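Local coordinates for acyl-CoA dehydrogenase (Mycobacterium thermoresistibile, PDB 3PFD), which probably oxidises saturated acyl-CoA thioesters to 2,3-dehydroacyl-CoA with its flavin adenine dinucleotide cofactor, handing the electrons to an acceptor, at residues A29-A34 and I87-R92; A78-T83 and S314-A319; G269-A274 and F296-M301; M303-A308 and S338-E343; S330-C335 and V385-A390. One frame throughout, in Å; residues are numbered along the deposited sequence.

How the contacts relate
From the N terminus, contact 1 closes the first loop, packing helix 24-47 against helix 80-91 within the N-terminal helical domain. Contact 2 starts at the beginning of helix 80-91 and closes a far longer loop onto helix 292-321, so it crosses contact 1 and ties the N-terminal helices to the C-terminal ones. Contact 3 is nested inside that loop and joins helix 256-280 to helix 292-321. Contact 4 crosses contact 2 and pairs helices 292-321 and 326-352. Contact 5 crosses contact 4 and brings in the last helix, 380-391. A salt bridge from Arg-92 to Asp-272 links contacts 1 and 3, and Leu-271 packs on Ile-305 between contacts 3 and 4.

Contact 1: residues A29-A34 and I87-R92; sequences AIRALA and IEEVAR
Arg-31 grips Glu-89 side-on, with two nitrogens bound to two oxygens. NE gives a nearly straight bond (170°) to Glu-89 OE1 at 3.0 Å, and that oxygen lies in the guanidinium plane. NE comes to OE1 from above the carboxylate plane. NH2 reaches Glu-89 OE2 at 3.3 Å, on its syn lone pair. This second bond is more bent, and the oxygen sits out of the guanidinium plane. The two flat groups are turned 55° against each other. A bend at chi3 of Arg-31 turns its head toward the carboxylate.

Arg-92 lies flat on one face of the Arg-31 guanidinium, with CZ of Arg-92 3.5 Å from CZ of Arg-31 and the planes nearly parallel. Glu-89, Asp-272 and Glu-35 probably offset the like charges. Arg-92 NH2 makes a salt bridge with Asp-272, its main polar partner, and NH1 one with Glu-35. Glu-89 OE2 also takes Arg-27 NH2. Both arginines thus pair with carboxylates.

Carbon contacts continue the interface. Ile-30 CG2 lies 3.6 Å from Glu-89 CB, and Ile-30 CD1 lies 3.9 Å from Val-90 CG2. Ala-34 CB packs against the carbonyl oxygen Glu-89 O at 3.7 Å. The two helix segments run roughly parallel, 8.9 Å apart at 27°. Helix 53-61 touches both of them through Leu-59, while helices 95-114 and 256-280 cover other sides of helix 80-91.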
# COMPACT_ATOMS: atom_id res chain seq x y z
N ALA C 29 20.21 -26.12 -14.43
CA ALA C 29 19.72 -26.95 -15.53
C ALA C 29 18.36 -26.50 -16.08
O ALA C 29 18.19 -26.41 -17.29
CB ALA C 29 19.65 -28.41 -15.11
N ILE C 30 17.39 -26.24 -15.20
CA ILE C 30 16.08 -25.78 -15.67
C ILE C 30 16.12 -24.38 -16.26
O ILE C 30 15.46 -24.14 -17.25
CB ILE C 30 14.91 -25.92 -14.65
CG1 ILE C 30 13.58 -25.55 -15.31
CG2 ILE C 30 15.14 -25.10 -13.41
CD1 ILE C 30 13.21 -26.42 -16.53
N ARG C 31 16.90 -23.48 -15.67
CA ARG C 31 17.09 -22.14 -16.25
C ARG C 31 17.67 -22.20 -17.65
O ARG C 31 17.27 -21.43 -18.52
CB ARG C 31 17.98 -21.24 -15.39
CG ARG C 31 18.10 -19.82 -15.98
CD ARG C 31 18.72 -18.83 -15.04
NE ARG C 31 17.72 -18.38 -14.07
CZ ARG C 31 17.85 -17.33 -13.27
NH1 ARG C 31 18.96 -16.58 -13.30
NH2 ARG C 31 16.87 -17.01 -12.43
N ALA C 32 18.66 -23.07 -17.87
CA ALA C 32 19.31 -23.17 -19.19
C ALA C 32 18.30 -23.66 -20.23
O ALA C 32 18.19 -23.09 -21.30
CB ALA C 32 20.54 -24.07 -19.15
N LEU C 33 17.55 -24.70 -19.88
CA LEU C 33 16.50 -25.19 -20.77
C LEU C 33 15.44 -24.11 -21.03
O LEU C 33 15.05 -23.90 -22.17
CB LEU C 33 15.85 -26.44 -20.18
CG LEU C 33 14.90 -27.13 -21.16
CD1 LEU C 33 15.08 -28.61 -20.99
CD2 LEU C 33 13.44 -26.73 -20.97
N ALA C 34 14.98 -23.44 -19.97
CA ALA C 34 13.98 -22.41 -20.17
C ALA C 34 14.50 -21.29 -21.07
O ALA C 34 13.81 -20.89 -22.00
CB ALA C 34 13.48 -21.88 -18.85
N ILE C 87 8.89 -25.08 -11.73
CA ILE C 87 7.75 -24.25 -12.13
C ILE C 87 8.11 -22.77 -12.18
O ILE C 87 7.77 -22.08 -13.15
CB ILE C 87 6.55 -24.53 -11.23
CG1 ILE C 87 6.02 -25.94 -11.55
CG2 ILE C 87 5.45 -23.45 -11.36
CD1 ILE C 87 5.31 -26.58 -10.40
N GLU C 88 8.82 -22.31 -11.15
CA GLU C 88 9.30 -20.94 -11.04
C GLU C 88 10.21 -20.55 -12.21
O GLU C 88 10.05 -19.47 -12.79
CB GLU C 88 10.07 -20.78 -9.71
CG GLU C 88 10.80 -19.44 -9.47
CD GLU C 88 11.68 -19.50 -8.20
OE1 GLU C 88 11.30 -20.22 -7.24
OE2 GLU C 88 12.76 -18.86 -8.16
N GLU C 89 11.18 -21.40 -12.53
CA GLU C 89 12.15 -21.07 -13.58
C GLU C 89 11.52 -21.06 -14.97
O GLU C 89 11.94 -20.29 -15.87
CB GLU C 89 13.37 -22.00 -13.53
CG GLU C 89 14.33 -21.69 -12.35
CD GLU C 89 14.99 -20.31 -12.44
OE1 GLU C 89 15.15 -19.78 -13.55
OE2 GLU C 89 15.34 -19.73 -11.40
N VAL C 90 10.51 -21.90 -15.17
CA VAL C 90 9.79 -21.89 -16.43
C VAL C 90 8.92 -20.61 -16.47
O VAL C 90 8.91 -19.92 -17.48
CB VAL C 90 8.97 -23.21 -16.70
CG1 VAL C 90 8.20 -23.12 -18.03
CG2 VAL C 90 9.88 -24.41 -16.78
N ALA C 91 8.26 -20.27 -15.37
CA ALA C 91 7.34 -19.11 -15.35
C ALA C 91 8.05 -17.77 -15.57
O ALA C 91 7.47 -16.80 -16.10
CB ALA C 91 6.56 -19.07 -14.04
N ARG C 92 9.31 -17.74 -15.14
CA ARG C 92 10.23 -16.62 -15.37
C ARG C 92 10.31 -16.25 -16.84
O ARG C 92 10.57 -15.07 -17.15
CB ARG C 92 11.63 -16.99 -14.85
CG ARG C 92 12.65 -15.86 -14.77
CD ARG C 92 13.91 -16.29 -14.00
NE ARG C 92 14.99 -15.36 -14.29
CZ ARG C 92 15.81 -15.44 -15.34
NH1 ARG C 92 15.74 -16.46 -16.21
NH2 ARG C 92 16.74 -14.49 -15.52

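Contact 2: residues A78-T83 and S314-A319; sequences ADSVAT and SAAARA
Ser-80 OG sits above the carbonyl plane of Ala-316, 77° out of it, and donates a hydrogen bond to Ala-316 O at 2.7 Å. It meets that oxygen well off the lone-pair directions. The other flat group is the carboxylate of Asp-79, whose OD1 is met from above its plane by Ala-82 N at 2.8 Å. Asp-79 is the N-cap of helix 80-91, and this bond takes up an N-H of the first turn. OD2 of the same carboxylate bonds His-23.

The contact lies where the N-terminal helical domain meets the C-terminal helical bundle. The start of helix 80-91 rests on the later part of helix 292-321. With chi1 at 61°, Ser-80 OG lies between its own backbone N and carbonyl carbon, and from there it reaches the neighbouring helix. Its hydroxyl is thus held by a main-chain oxygen of that helix. The backbone N of Ser-80 has a weak hydrogen bond to the side chain of Glu-320, on helix 292-321.

Beside the bond, Ala-316 CB comes within 3.7 Å of Ser-80 OG. The small alanines let the two backbones come close, and the CA atoms of Ser-80 and Ala-316 are 5.6 Å apart. Next to them, Val-81 CG2 packs 4.3 Å from both Ala-316 CB and Ala-317 CB.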
# COMPACT_ATOMS: atom_id res chain seq x y z
N ALA C 78 11.13 -36.28 -7.30
CA ALA C 78 11.75 -35.08 -6.76
C ALA C 78 10.96 -34.52 -5.57
O ALA C 78 9.74 -34.69 -5.47
CB ALA C 78 11.91 -34.02 -7.85
N ASP C 79 11.66 -33.89 -4.65
CA ASP C 79 11.03 -33.28 -3.49
C ASP C 79 10.25 -32.03 -3.95
O ASP C 79 10.47 -31.52 -5.06
CB ASP C 79 12.10 -32.93 -2.45
CG ASP C 79 13.00 -31.79 -2.91
OD1 ASP C 79 12.52 -30.65 -3.01
OD2 ASP C 79 14.19 -32.03 -3.21
N SER C 80 9.35 -31.55 -3.10
CA SER C 80 8.37 -30.53 -3.52
C SER C 80 8.97 -29.15 -3.72
O SER C 80 8.39 -28.32 -4.43
CB SER C 80 7.24 -30.45 -2.50
OG SER C 80 7.75 -30.07 -1.24
N VAL C 81 10.11 -28.88 -3.08
CA VAL C 81 10.85 -27.63 -3.32
C VAL C 81 11.46 -27.68 -4.74
O VAL C 81 11.41 -26.68 -5.48
CB VAL C 81 11.97 -27.37 -2.25
CG1 VAL C 81 12.77 -26.13 -2.58
CG2 VAL C 81 11.39 -27.25 -0.82
N ALA C 82 12.03 -28.82 -5.12
CA ALA C 82 12.58 -29.00 -6.47
C ALA C 82 11.48 -28.75 -7.52
O ALA C 82 11.67 -27.99 -8.49
CB ALA C 82 13.21 -30.39 -6.63
N THR C 83 10.32 -29.35 -7.31
CA THR C 83 9.17 -29.12 -8.16
C THR C 83 8.81 -27.62 -8.25
O THR C 83 8.59 -27.14 -9.36
CB THR C 83 7.98 -29.96 -7.72
OG1 THR C 83 8.32 -31.34 -7.87
CG2 THR C 83 6.76 -29.67 -8.57
N SER C 314 9.24 -22.80 1.97
CA SER C 314 8.86 -23.23 3.29
C SER C 314 7.51 -23.99 3.30
O SER C 314 7.40 -25.09 3.86
CB SER C 314 8.79 -22.00 4.20
OG SER C 314 8.75 -22.42 5.54
N ALA C 315 6.51 -23.41 2.67
CA ALA C 315 5.22 -24.04 2.54
C ALA C 315 5.33 -25.40 1.83
O ALA C 315 4.69 -26.37 2.24
CB ALA C 315 4.27 -23.12 1.79
N ALA C 316 6.13 -25.45 0.76
CA ALA C 316 6.38 -26.69 0.02
C ALA C 316 7.07 -27.75 0.90
O ALA C 316 6.61 -28.89 0.95
CB ALA C 316 7.20 -26.44 -1.24
N ALA C 317 8.14 -27.36 1.60
CA ALA C 317 8.84 -28.27 2.53
C ALA C 317 7.87 -28.85 3.56
O ALA C 317 7.84 -30.07 3.75
CB ALA C 317 10.01 -27.57 3.22
N ARG C 318 7.06 -27.99 4.17
CA ARG C 318 6.08 -28.40 5.17
C ARG C 318 4.96 -29.32 4.59
O ARG C 318 4.55 -30.29 5.24
CB ARG C 318 5.52 -27.19 5.93
CG ARG C 318 6.59 -26.46 6.80
CD ARG C 318 6.12 -25.14 7.40
NE ARG C 318 4.94 -25.35 8.23
CZ ARG C 318 4.18 -24.38 8.74
NH1 ARG C 318 4.48 -23.11 8.52
NH2 ARG C 318 3.14 -24.71 9.49
N ALA C 319 4.51 -29.03 3.36
CA ALA C 319 3.53 -29.88 2.68
C ALA C 319 4.04 -31.32 2.51
O ALA C 319 3.31 -32.28 2.71
CB ALA C 319 3.16 -29.29 1.32

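Contact 3: residues G269-A274 and F296-M301; sequences GALDAA and FMLADM
Leu-271 points its CD1 branch between Leu-298 and Met-301 on the neighbouring helix. The two helices, 256-280 and 292-321, are antiparallel members of the C-terminal helical bundle of acyl-CoA dehydrogenases. Their segments cross at -155°, with the axes 10.7 Å apart. This spacing is bridged by side chains, and no hydrogen bond joins the segments.

Leu-271 holds its CG anti to the backbone N (chi1 169°), which carries CD1 across the gap. The methyl lies 4.1 Å from Leu-298 CD2 and 4.1 Å from Met-301 CB. It also comes within 4.0 Å of the main-chain oxygen Leu-298 O. The Leu-271 and Met-301 side chains slant across one another. The other branch, CD2, turns to Ile-305 one helical turn further on.

The first bond of Leu-298 does not aim at helix 256-280, but the end of the side chain turns toward it. Its CD2 touches Ala-274 CB at 4.0 Å as well as Leu-271. This one methyl is therefore shared by two residues a turn apart.

Leu-351 of helix 326-352 packs on Leu-298, and Leu-391 of the second subunit packs there as well. Asp-300 makes a salt bridge with Arg-384 of that subunit. The side chain of Ala-274 is about 9 Å from a bound reduced flavin adenine dinucleotide, and Leu-351 belongs to a pocket for this cofactor. Met-301 bends at chi3 (74°), which brings its CE methyl into loose contact with Ala-274 CB at 4.5 Å.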
# COMPACT_ATOMS: atom_id res chain seq x y z
N GLY C 269 11.44 -12.64 -13.45
CA GLY C 269 11.70 -12.37 -14.85
C GLY C 269 11.42 -10.91 -15.17
O GLY C 269 12.19 -10.29 -15.93
N ALA C 270 10.35 -10.36 -14.61
CA ALA C 270 10.02 -8.93 -14.80
C ALA C 270 11.12 -8.05 -14.18
O ALA C 270 11.63 -7.13 -14.82
CB ALA C 270 8.65 -8.57 -14.20
N LEU C 271 11.50 -8.36 -12.94
CA LEU C 271 12.63 -7.67 -12.29
C LEU C 271 13.94 -7.80 -13.08
O LEU C 271 14.65 -6.82 -13.26
CB LEU C 271 12.84 -8.18 -10.86
CG LEU C 271 14.14 -7.73 -10.17
CD1 LEU C 271 14.06 -6.21 -9.88
CD2 LEU C 271 14.42 -8.51 -8.88
N ASP C 272 14.29 -9.02 -13.52
CA ASP C 272 15.51 -9.19 -14.34
C ASP C 272 15.49 -8.30 -15.58
O ASP C 272 16.50 -7.65 -15.92
CB ASP C 272 15.69 -10.62 -14.82
CG ASP C 272 15.94 -11.60 -13.69
OD1 ASP C 272 16.26 -11.18 -12.57
OD2 ASP C 272 15.76 -12.80 -13.95
N ALA C 273 14.35 -8.28 -16.28
CA ALA C 273 14.20 -7.44 -17.48
C ALA C 273 14.37 -5.95 -17.13
O ALA C 273 15.08 -5.23 -17.83
CB ALA C 273 12.83 -7.72 -18.22
N ALA C 274 13.74 -5.50 -16.04
CA ALA C 274 13.82 -4.09 -15.59
C ALA C 274 15.24 -3.65 -15.15
O ALA C 274 15.64 -2.52 -15.42
CB ALA C 274 12.83 -3.80 -14.45
N PHE C 296 15.06 2.68 -5.61
CA PHE C 296 14.24 2.23 -4.47
C PHE C 296 13.12 1.29 -4.91
O PHE C 296 12.82 0.31 -4.22
CB PHE C 296 13.67 3.42 -3.67
CG PHE C 296 14.68 4.09 -2.74
CD1 PHE C 296 16.06 3.90 -2.90
CD2 PHE C 296 14.25 4.94 -1.72
CE1 PHE C 296 16.99 4.50 -2.02
CE2 PHE C 296 15.16 5.59 -0.87
CZ PHE C 296 16.54 5.36 -1.01
N MET C 297 12.52 1.58 -6.05
CA MET C 297 11.49 0.71 -6.61
C MET C 297 12.05 -0.67 -6.97
O MET C 297 11.44 -1.68 -6.66
CB MET C 297 10.79 1.36 -7.81
CG MET C 297 9.70 0.47 -8.39
SD MET C 297 8.89 1.13 -9.86
CE MET C 297 7.81 2.37 -9.15
N LEU C 298 13.24 -0.69 -7.58
CA LEU C 298 13.93 -1.97 -7.86
C LEU C 298 14.23 -2.76 -6.58
O LEU C 298 14.03 -3.97 -6.54
CB LEU C 298 15.21 -1.77 -8.70
CG LEU C 298 15.00 -1.23 -10.14
CD1 LEU C 298 16.31 -0.68 -10.75
CD2 LEU C 298 14.39 -2.26 -11.07
N ALA C 299 14.70 -2.05 -5.54
CA ALA C 299 14.96 -2.68 -4.25
C ALA C 299 13.65 -3.24 -3.68
O ALA C 299 13.62 -4.37 -3.17
CB ALA C 299 15.58 -1.64 -3.28
N ASP C 300 12.57 -2.46 -3.72
CA ASP C 300 11.28 -2.94 -3.22
C ASP C 300 10.87 -4.24 -3.95
O ASP C 300 10.36 -5.19 -3.34
CB ASP C 300 10.16 -1.90 -3.35
CG ASP C 300 10.34 -0.71 -2.40
OD1 ASP C 300 11.10 -0.81 -1.41
OD2 ASP C 300 9.71 0.34 -2.64
N MET C 301 11.07 -4.27 -5.27
CA MET C 301 10.65 -5.41 -6.06
C MET C 301 11.41 -6.65 -5.59
O MET C 301 10.79 -7.64 -5.21
CB MET C 301 10.86 -5.14 -7.55
CG MET C 301 9.94 -4.02 -8.10
SD MET C 301 10.60 -3.20 -9.57
CE MET C 301 10.33 -4.44 -10.82

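Contact 4: residues M303-A308 and S338-E343; sequences MKIEAA and SDVAME
Lys-304 and Val-340 are the closest backbone pair, with their CA atoms 6.4 Å apart, on two helices that run antiparallel. The segment axes approach to 9.5 Å and cross at -158°. Both segments are regular helix, so their backbone polar groups bond mainly within each helix and the side chains make the contact.

Val-340 points toward the other helix and packs with both methyls. CG1 touches the main chain between Lys-304 and Ile-305, 3.8 Å from Lys-304 C. It also faces Ile-305 CG1 at 4.2 Å. CG2 lies 3.9 Å from Lys-304 CB and more loosely against Ala-308 CB. The valine is thus seated on the backbone and the base of the lysine.

Beyond this apolar patch, the Lys-304 chain is extended and meets the extended Glu-343 chain at about a right angle. NZ binds Glu-343 OE2 at 2.8 Å, on its syn lone pair. OE1 of Glu-343 is also 2.8 Å from NZ, but that bond is weak. The ammonium group thus sits by both oxygens, bound mainly to OE2, at the more exposed margin of the contact.

On the other side, Ile-305 and Ala-308 continue onto helix 256-280. Glu-306 makes a salt bridge with Arg-318 of the second subunit. The helices are consecutive, and such an antiparallel pair is typical of the four-helix bundle in the C-terminal domain of acyl-CoA dehydrogenases.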
# COMPACT_ATOMS: atom_id res chain seq x y z
N MET C 303 13.25 -7.21 -2.82
CA MET C 303 13.03 -7.55 -1.43
C MET C 303 11.79 -8.43 -1.25
O MET C 303 11.84 -9.46 -0.57
CB MET C 303 12.88 -6.26 -0.61
CG MET C 303 12.44 -6.42 0.84
SD MET C 303 12.45 -4.81 1.71
CE MET C 303 11.10 -3.93 0.92
N LYS C 304 10.68 -7.95 -1.81
CA LYS C 304 9.40 -8.64 -1.79
C LYS C 304 9.44 -9.97 -2.53
O LYS C 304 8.90 -10.95 -2.03
CB LYS C 304 8.27 -7.75 -2.34
CG LYS C 304 7.94 -6.56 -1.37
CD LYS C 304 6.79 -5.71 -1.94
CE LYS C 304 6.55 -4.46 -1.09
NZ LYS C 304 5.18 -3.90 -1.42
N ILE C 305 10.09 -10.00 -3.71
CA ILE C 305 10.26 -11.28 -4.41
C ILE C 305 11.00 -12.34 -3.55
O ILE C 305 10.62 -13.53 -3.55
CB ILE C 305 11.02 -11.14 -5.73
CG1 ILE C 305 10.18 -10.37 -6.76
CG2 ILE C 305 11.39 -12.52 -6.28
CD1 ILE C 305 10.98 -9.97 -8.01
N GLU C 306 12.02 -11.91 -2.82
CA GLU C 306 12.80 -12.87 -2.02
C GLU C 306 11.97 -13.37 -0.84
O GLU C 306 12.02 -14.55 -0.53
CB GLU C 306 14.14 -12.28 -1.56
CG GLU C 306 15.01 -13.21 -0.69
CD GLU C 306 15.42 -14.54 -1.39
OE1 GLU C 306 15.29 -14.68 -2.63
OE2 GLU C 306 15.90 -15.45 -0.70
N ALA C 307 11.21 -12.48 -0.19
CA ALA C 307 10.30 -12.91 0.88
C ALA C 307 9.27 -13.92 0.37
O ALA C 307 9.06 -14.98 0.97
CB ALA C 307 9.60 -11.72 1.53
N ALA C 308 8.65 -13.60 -0.76
CA ALA C 308 7.68 -14.51 -1.37
C ALA C 308 8.33 -15.88 -1.69
O ALA C 308 7.74 -16.93 -1.40
CB ALA C 308 7.12 -13.91 -2.61
N SER C 338 1.52 -14.05 -5.18
CA SER C 338 0.73 -13.53 -6.30
C SER C 338 0.48 -12.04 -6.15
O SER C 338 0.52 -11.31 -7.14
CB SER C 338 -0.60 -14.30 -6.48
OG SER C 338 -1.36 -14.30 -5.28
N ASP C 339 0.23 -11.59 -4.92
CA ASP C 339 0.16 -10.15 -4.66
C ASP C 339 1.48 -9.48 -5.04
O ASP C 339 1.49 -8.41 -5.66
CB ASP C 339 -0.22 -9.83 -3.20
CG ASP C 339 -1.67 -10.14 -2.89
OD1 ASP C 339 -2.43 -10.42 -3.81
OD2 ASP C 339 -2.05 -10.11 -1.72
N VAL C 340 2.60 -10.11 -4.67
CA VAL C 340 3.92 -9.55 -4.98
C VAL C 340 4.12 -9.42 -6.53
O VAL C 340 4.52 -8.36 -7.05
CB VAL C 340 5.03 -10.34 -4.29
CG1 VAL C 340 6.40 -10.02 -4.87
CG2 VAL C 340 5.07 -10.02 -2.75
N ALA C 341 3.77 -10.49 -7.25
CA ALA C 341 3.91 -10.53 -8.71
C ALA C 341 3.11 -9.44 -9.38
O ALA C 341 3.57 -8.86 -10.33
CB ALA C 341 3.49 -11.89 -9.25
N MET C 342 1.88 -9.22 -8.93
CA MET C 342 1.04 -8.16 -9.51
C MET C 342 1.69 -6.79 -9.38
O MET C 342 1.71 -6.00 -10.34
CB MET C 342 -0.38 -8.15 -8.88
CG MET C 342 -1.43 -7.48 -9.74
SD MET C 342 -1.66 -8.24 -11.37
CE MET C 342 -0.79 -7.05 -12.47
N GLU C 343 2.16 -6.49 -8.16
CA GLU C 343 2.84 -5.23 -7.90
C GLU C 343 4.16 -5.13 -8.69
O GLU C 343 4.43 -4.12 -9.30
CB GLU C 343 3.08 -5.04 -6.37
CG GLU C 343 4.07 -3.90 -6.01
CD GLU C 343 4.34 -3.79 -4.49
OE1 GLU C 343 5.16 -2.93 -4.08
OE2 GLU C 343 3.76 -4.57 -3.71

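Contact 5: residues S330-C335 and V385-A390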
# COMPACT_ATOMS: atom_id res chain seq x y z
N SER C 330 0.24 -22.70 3.24
CA SER C 330 0.10 -22.88 1.79
C SER C 330 -0.74 -21.74 1.15
O SER C 330 -0.35 -21.20 0.11
CB SER C 330 -0.37 -24.28 1.40
OG SER C 330 -1.75 -24.43 1.60
N ALA C 331 -1.84 -21.35 1.83
CA ALA C 331 -2.68 -20.19 1.43
C ALA C 331 -1.87 -18.89 1.48
O ALA C 331 -1.93 -18.09 0.56
CB ALA C 331 -3.90 -20.07 2.33
N ALA C 332 -1.12 -18.70 2.57
CA ALA C 332 -0.23 -17.53 2.73
C ALA C 332 0.76 -17.40 1.58
O ALA C 332 0.89 -16.33 1.00
CB ALA C 332 0.54 -17.58 4.10
N SER C 333 1.45 -18.49 1.27
CA SER C 333 2.52 -18.46 0.27
C SER C 333 2.01 -18.16 -1.14
O SER C 333 2.64 -17.40 -1.90
CB SER C 333 3.31 -19.77 0.28
OG SER C 333 2.59 -20.82 -0.35
N LYS C 334 0.86 -18.73 -1.46
CA LYS C 334 0.20 -18.47 -2.74
C LYS C 334 -0.34 -17.01 -2.80
O LYS C 334 -0.09 -16.29 -3.78
CB LYS C 334 -0.89 -19.53 -3.01
CG LYS C 334 -1.51 -19.52 -4.46
CD LYS C 334 -2.58 -18.41 -4.60
CE LYS C 334 -3.53 -18.64 -5.76
NZ LYS C 334 -4.42 -17.42 -5.98
N CYS C 335 -1.06 -16.60 -1.76
CA CYS C 335 -1.64 -15.25 -1.71
C CYS C 335 -0.55 -14.17 -1.76
O CYS C 335 -0.62 -13.26 -2.58
CB CYS C 335 -2.51 -15.06 -0.44
SG CYS C 335 -3.40 -13.48 -0.37
N VAL C 385 -9.72 -16.20 3.63
CA VAL C 385 -10.70 -16.96 4.41
C VAL C 385 -10.00 -18.15 5.08
O VAL C 385 -10.12 -18.33 6.30
CB VAL C 385 -11.90 -17.46 3.56
CG1 VAL C 385 -12.77 -18.40 4.38
CG2 VAL C 385 -12.74 -16.28 3.05
N VAL C 386 -9.23 -18.92 4.31
CA VAL C 386 -8.49 -20.10 4.84
C VAL C 386 -7.49 -19.70 5.94
O VAL C 386 -7.43 -20.32 7.03
CB VAL C 386 -7.74 -20.88 3.70
CG1 VAL C 386 -6.75 -21.94 4.29
CG2 VAL C 386 -8.72 -21.53 2.67
N MET C 387 -6.71 -18.67 5.66
CA MET C 387 -5.73 -18.15 6.65
C MET C 387 -6.42 -17.65 7.93
O MET C 387 -5.93 -17.90 9.03
CB MET C 387 -4.89 -16.99 6.07
CG MET C 387 -3.85 -17.39 5.03
SD MET C 387 -2.86 -15.95 4.52
CE MET C 387 -3.61 -15.47 2.97
N SER C 388 -7.52 -16.91 7.80
CA SER C 388 -8.09 -16.32 9.04
C SER C 388 -8.77 -17.37 9.90
O SER C 388 -8.71 -17.30 11.12
CB SER C 388 -9.01 -15.14 8.78
OG SER C 388 -9.98 -15.45 7.82
N ARG C 389 -9.40 -18.35 9.23
CA ARG C 389 -9.99 -19.51 9.91
C ARG C 389 -8.94 -20.27 10.71
O ARG C 389 -9.21 -20.68 11.83
CB ARG C 389 -10.67 -20.47 8.93
CG ARG C 389 -11.98 -19.89 8.37
CD ARG C 389 -12.70 -20.91 7.46
NE ARG C 389 -13.95 -20.34 6.96
CZ ARG C 389 -14.75 -20.91 6.05
NH1 ARG C 389 -14.44 -22.08 5.54
NH2 ARG C 389 -15.86 -20.28 5.63
N ALA C 390 -7.73 -20.41 10.16
CA ALA C 390 -6.66 -21.08 10.87
C ALA C 390 -6.24 -20.27 12.11
O ALA C 390 -6.00 -20.82 13.14
CB ALA C 390 -5.45 -21.32 9.95
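The C-terminal helix 380-391 docks on helix 326-352 chiefly through Met-387, whose side chain reaches over Ala-331 and Ala-332 to Cys-335. The segments run roughly antiparallel, 9.2 Å apart, and cross at -143°. No hydrogen bond joins them.

Met-387 touches with three successive atoms. CG rests against Ala-331 CB at 3.8 Å. SD lies over the backbone of Ala-332, 3.6 Å from its CA, and also meets Ala-332 CB. The chain then bends at chi3 (-100°), which brings CE to 3.6 Å from Cys-335 CB. Cys-335 SG is only slightly further from this methyl, at 3.9 Å. Small residues on helix 326-352 thus take the length of one thioether chain.

In the C-terminal helical domain of acyl-CoA dehydrogenases, helix 326-352 is one of the long bundle helices, and the last helix packs against it. Another side of helix 326-352 faces helix 292-321, where Met-311 touches Ala-332 and Ser-333. Met-303 of the second subunit packs on both Met-387 and Cys-335, so the contact lies at a subunit interface.

At the margin, Val-386 CG1 packs on Ala-331 CB at 3.9 Å. The side chain of Val-386 is about 10 Å from a bound reduced flavin adenine dinucleotide.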